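Local coordinates for tail spike protein (PDB 6EU4) that probably serves the phage as its host-recognition spike, a trimer that binds and, as in related tailspikes, may cleave capsular polysaccharide of Acinetobacter baumannii, at residues Thr197-Ser202 with Thr226-Glu231. Numbering follows the deposited sequence. Where two conformers were deposited one is given.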
ATOM      1  N   THR A 197      -7.694 -20.050 -20.743  1.00 14.54           N
ATOM      2  CA  THR A 197      -8.740 -20.440 -19.818  1.00 14.19           C
ATOM      3  C   THR A 197      -8.684 -21.942 -19.548  1.00 16.17           C
ATOM      4  O   THR A 197      -8.205 -22.727 -20.372  1.00 16.35           O
ATOM      5  CB  THR A 197     -10.120 -20.039 -20.369  1.00 18.22           C
ATOM      6  OG1 THR A 197     -11.138 -20.369 -19.422  1.00 20.78           O
ATOM      7  CG2 THR A 197     -10.419 -20.781 -21.695  1.00 22.25           C
ATOM      8  N   LEU A 198      -9.157 -22.316 -18.361  1.00 14.76           N
ATOM      9  CA  LEU A 198      -9.309 -23.704 -17.928  1.00 16.99           C
ATOM     10  C   LEU A 198     -10.763 -23.855 -17.511  1.00 14.09           C
ATOM     11  O   LEU A 198     -11.193 -23.207 -16.548  1.00 15.66           O
ATOM     12  CB  LEU A 198      -8.398 -24.027 -16.735  1.00 17.68           C
ATOM     13  CG  LEU A 198      -6.902 -23.810 -16.922  1.00 17.86           C
ATOM     14  CD1 LEU A 198      -6.172 -23.942 -15.590  1.00 18.18           C
ATOM     15  CD2 LEU A 198      -6.380 -24.811 -17.915  1.00 18.97           C
ATOM     16  N   GLN A 199     -11.527 -24.672 -18.224  1.00 15.22           N
ATOM     17  CA  GLN A 199     -12.943 -24.823 -17.908  1.00 15.32           C
ATOM     18  C   GLN A 199     -13.371 -26.275 -18.007  1.00 15.07           C
ATOM     19  O   GLN A 199     -12.872 -27.028 -18.844  1.00 15.64           O
ATOM     20  CB  GLN A 199     -13.822 -23.988 -18.862  1.00 18.36           C
ATOM     21  CG  GLN A 199     -13.464 -22.519 -18.878  1.00 21.99           C
ATOM     22  CD  GLN A 199     -14.413 -21.694 -19.724  1.00 27.86           C
ATOM     23  OE1 GLN A 199     -15.556 -22.104 -19.987  1.00 31.15           O
ATOM     24  NE2 GLN A 199     -13.946 -20.528 -20.166  1.00 25.67           N
ATOM     25  N   TYR A 200     -14.349 -26.647 -17.179  1.00 16.33           N
ATOM     26  CA  TYR A 200     -15.101 -27.869 -17.434  1.00 16.17           C
ATOM     27  C   TYR A 200     -16.201 -27.599 -18.450  1.00 18.14           C
ATOM     28  O   TYR A 200     -16.711 -26.484 -18.553  1.00 17.97           O
ATOM     29  CB  TYR A 200     -15.734 -28.420 -16.159  1.00 16.57           C
ATOM     30  CG  TYR A 200     -14.733 -29.091 -15.264  1.00 15.83           C
ATOM     31  CD1 TYR A 200     -13.998 -28.355 -14.358  1.00 16.41           C
ATOM     32  CD2 TYR A 200     -14.500 -30.453 -15.352  1.00 16.86           C
ATOM     33  CE1 TYR A 200     -13.045 -28.965 -13.539  1.00 17.20           C
ATOM     34  CE2 TYR A 200     -13.561 -31.075 -14.539  1.00 16.16           C
ATOM     35  CZ  TYR A 200     -12.835 -30.315 -13.639  1.00 18.26           C
ATOM     36  OH  TYR A 200     -11.895 -30.932 -12.842  1.00 19.69           O
ATOM     37  N   ASP A 201     -16.531 -28.631 -19.223  1.00 17.06           N
ATOM     38  CA  ASP A 201     -17.768 -28.675 -19.997  1.00 20.68           C
ATOM     39  C   ASP A 201     -18.947 -28.350 -19.084  1.00 20.80           C
ATOM     40  O   ASP A 201     -19.190 -29.049 -18.103  1.00 20.36           O
ATOM     41  CB  ASP A 201     -17.897 -30.072 -20.611  1.00 22.42           C
ATOM     42  CG  ASP A 201     -19.127 -30.245 -21.511  1.00 27.14           C
ATOM     43  OD1 ASP A 201     -20.029 -29.379 -21.533  1.00 26.34           O
ATOM     44  OD2 ASP A 201     -19.159 -31.287 -22.211  1.00 30.53           O
ATOM     45  N   SER A 202     -19.653 -27.247 -19.374  1.00 22.20           N
ATOM     46  CA  SER A 202     -20.702 -26.783 -18.467  1.00 25.56           C
ATOM     47  C   SER A 202     -21.807 -27.812 -18.297  1.00 27.41           C
ATOM     48  O   SER A 202     -22.547 -27.747 -17.311  1.00 30.55           O
ATOM     49  CB  SER A 202     -21.313 -25.463 -18.966  1.00 28.18           C
ATOM     50  OG  SER A 202     -22.009 -25.682 -20.187  1.00 29.00           O
ATOM     51  N   THR A 226     -10.186 -19.430 -14.815  1.00 13.95           N
ATOM     52  CA  THR A 226     -10.818 -20.720 -14.570  0.50 17.05           C
ATOM     53  C   THR A 226     -12.297 -20.485 -14.311  1.00 16.74           C
ATOM     54  O   THR A 226     -12.670 -19.555 -13.593  1.00 17.42           O
ATOM     55  CB  THR A 226     -10.168 -21.493 -13.397  0.50 20.66           C
ATOM     56  OG1 THR A 226     -10.494 -20.895 -12.135  0.50 20.06           O
ATOM     57  CG2 THR A 226      -8.668 -21.539 -13.542  0.50 25.64           C
ATOM     58  N   LYS A 227     -13.133 -21.316 -14.915  1.00 16.95           N
ATOM     59  CA  LYS A 227     -14.563 -21.169 -14.706  1.00 19.52           C
ATOM     60  C   LYS A 227     -15.235 -22.495 -15.005  1.00 16.71           C
ATOM     61  O   LYS A 227     -14.624 -23.435 -15.536  1.00 16.82           O
ATOM     62  CB  LYS A 227     -15.151 -20.029 -15.548  1.00 24.36           C
ATOM     63  CG  LYS A 227     -15.118 -20.266 -17.032  1.00 30.44           C
ATOM     64  CD  LYS A 227     -15.809 -19.128 -17.810  1.00 38.52           C
ATOM     65  CE  LYS A 227     -17.312 -19.301 -17.875  1.00 46.39           C
ATOM     66  NZ  LYS A 227     -17.917 -18.459 -18.964  1.00 50.30           N
ATOM     67  N   ASN A 228     -16.504 -22.576 -14.607  1.00 15.82           N
ATOM     68  CA  ASN A 228     -17.232 -23.835 -14.606  1.00 15.66           C
ATOM     69  C   ASN A 228     -16.508 -24.865 -13.745  1.00 18.23           C
ATOM     70  O   ASN A 228     -16.362 -26.015 -14.140  1.00 20.73           O
ATOM     71  CB  ASN A 228     -17.442 -24.379 -16.029  1.00 18.59           C
ATOM     72  CG  ASN A 228     -18.389 -23.521 -16.838  1.00 25.53           C
ATOM     73  OD1 ASN A 228     -19.287 -22.903 -16.289  1.00 24.71           O
ATOM     74  ND2 ASN A 228     -18.170 -23.455 -18.141  1.00 31.01           N
ATOM     75  N   THR A 229     -16.020 -24.437 -12.579  1.00 14.78           N
ATOM     76  CA  THR A 229     -15.355 -25.308 -11.621  1.00 15.31           C
ATOM     77  C   THR A 229     -16.112 -25.341 -10.303  1.00 15.76           C
ATOM     78  O   THR A 229     -16.930 -24.473 -10.002  1.00 15.65           O
ATOM     79  CB  THR A 229     -13.913 -24.846 -11.304  1.00 17.55           C
ATOM     80  OG1 THR A 229     -13.932 -23.617 -10.550  1.00 17.76           O
ATOM     81  CG2 THR A 229     -13.108 -24.684 -12.576  1.00 18.88           C
ATOM     82  N   PHE A 230     -15.775 -26.352  -9.503  1.00 14.86           N
ATOM     83  CA  PHE A 230     -16.192 -26.432  -8.107  1.00 15.26           C
ATOM     84  C   PHE A 230     -15.236 -25.642  -7.223  1.00 14.77           C
ATOM     85  O   PHE A 230     -15.662 -24.860  -6.358  1.00 13.14           O
ATOM     86  CB  PHE A 230     -16.233 -27.906  -7.691  1.00 16.58           C
ATOM     87  CG  PHE A 230     -16.596 -28.142  -6.254  1.00 16.84           C
ATOM     88  CD1 PHE A 230     -17.881 -27.904  -5.804  1.00 19.48           C
ATOM     89  CD2 PHE A 230     -15.673 -28.669  -5.371  1.00 20.15           C
ATOM     90  CE1 PHE A 230     -18.228 -28.160  -4.482  1.00 20.40           C
ATOM     91  CE2 PHE A 230     -16.015 -28.923  -4.048  1.00 19.38           C
ATOM     92  CZ  PHE A 230     -17.282 -28.661  -3.610  1.00 18.71           C
ATOM     93  N   GLU A 231     -13.935 -25.830  -7.448  1.00 13.06           N
ATOM     94  CA  GLU A 231     -12.880 -25.056  -6.797  1.00 12.09           C
ATOM     95  C   GLU A 231     -11.986 -24.522  -7.899  1.00 13.08           C
ATOM     96  O   GLU A 231     -11.636 -25.263  -8.820  1.00 13.64           O
ATOM     97  CB  GLU A 231     -12.101 -25.937  -5.804  1.00 14.34           C
ATOM     98  CG  GLU A 231     -12.925 -26.326  -4.611  1.00 15.27           C
ATOM     99  CD  GLU A 231     -12.361 -27.493  -3.790  1.00 17.98           C
ATOM    100  OE1 GLU A 231     -11.363 -28.126  -4.198  1.00 17.65           O
ATOM    101  OE2 GLU A 231     -12.954 -27.794  -2.733  1.00 17.03           O
TER
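L198 and T226 pair in parallel on neighbouring strands, and the backbone oxygen of L198 receives two contacts from the other strand. K227 N donates to L198 O at 3.2 Å, with an N-H...O angle of 155°. The same oxygen takes a CA-H...O contact from T226 CA, also at 3.2 Å. On the face that carries both side chains, L198 CD1 meets T226 CG2 at 4.0 Å, and I176, M177 and F149 close round the leucine.

On the other face, Q199 and K227 run side by side and point the same way. The Q199 amide is turned back along its own strand. Its NE2 donates to T197 OG1 at 2.9 Å, with the hydroxyl oxygen almost in the amide plane, which should fix the amide's rotation. T197 OG1 is also hydrogen-bonded to L225 O, so one hydroxyl ties Q199 to the second strand.

At N228 the chain turns a corner, with phi and psi both positive. Y200 N and N228 O are buried here without a partner. N228 O instead lies 3.2 Å from Y200 CB. With CG turned away from its own carbonyl carbon (chi1 -68°), the N228 amide reaches the other strand, and ND2 gives Y200 O a weak, bent bond of 3.4 Å. T229 CG2 approaches the edge of the Y200 ring. The polar ends of both residues are satisfied elsewhere: Y200 OH by D174 OD1, T229 OG1 by S249 O.

Strands 148-151, 196-200, 219-229 and 241-250 follow one another in parallel, the stacking of successive coils in a right-handed beta-helix, the usual body of phage tailspikes.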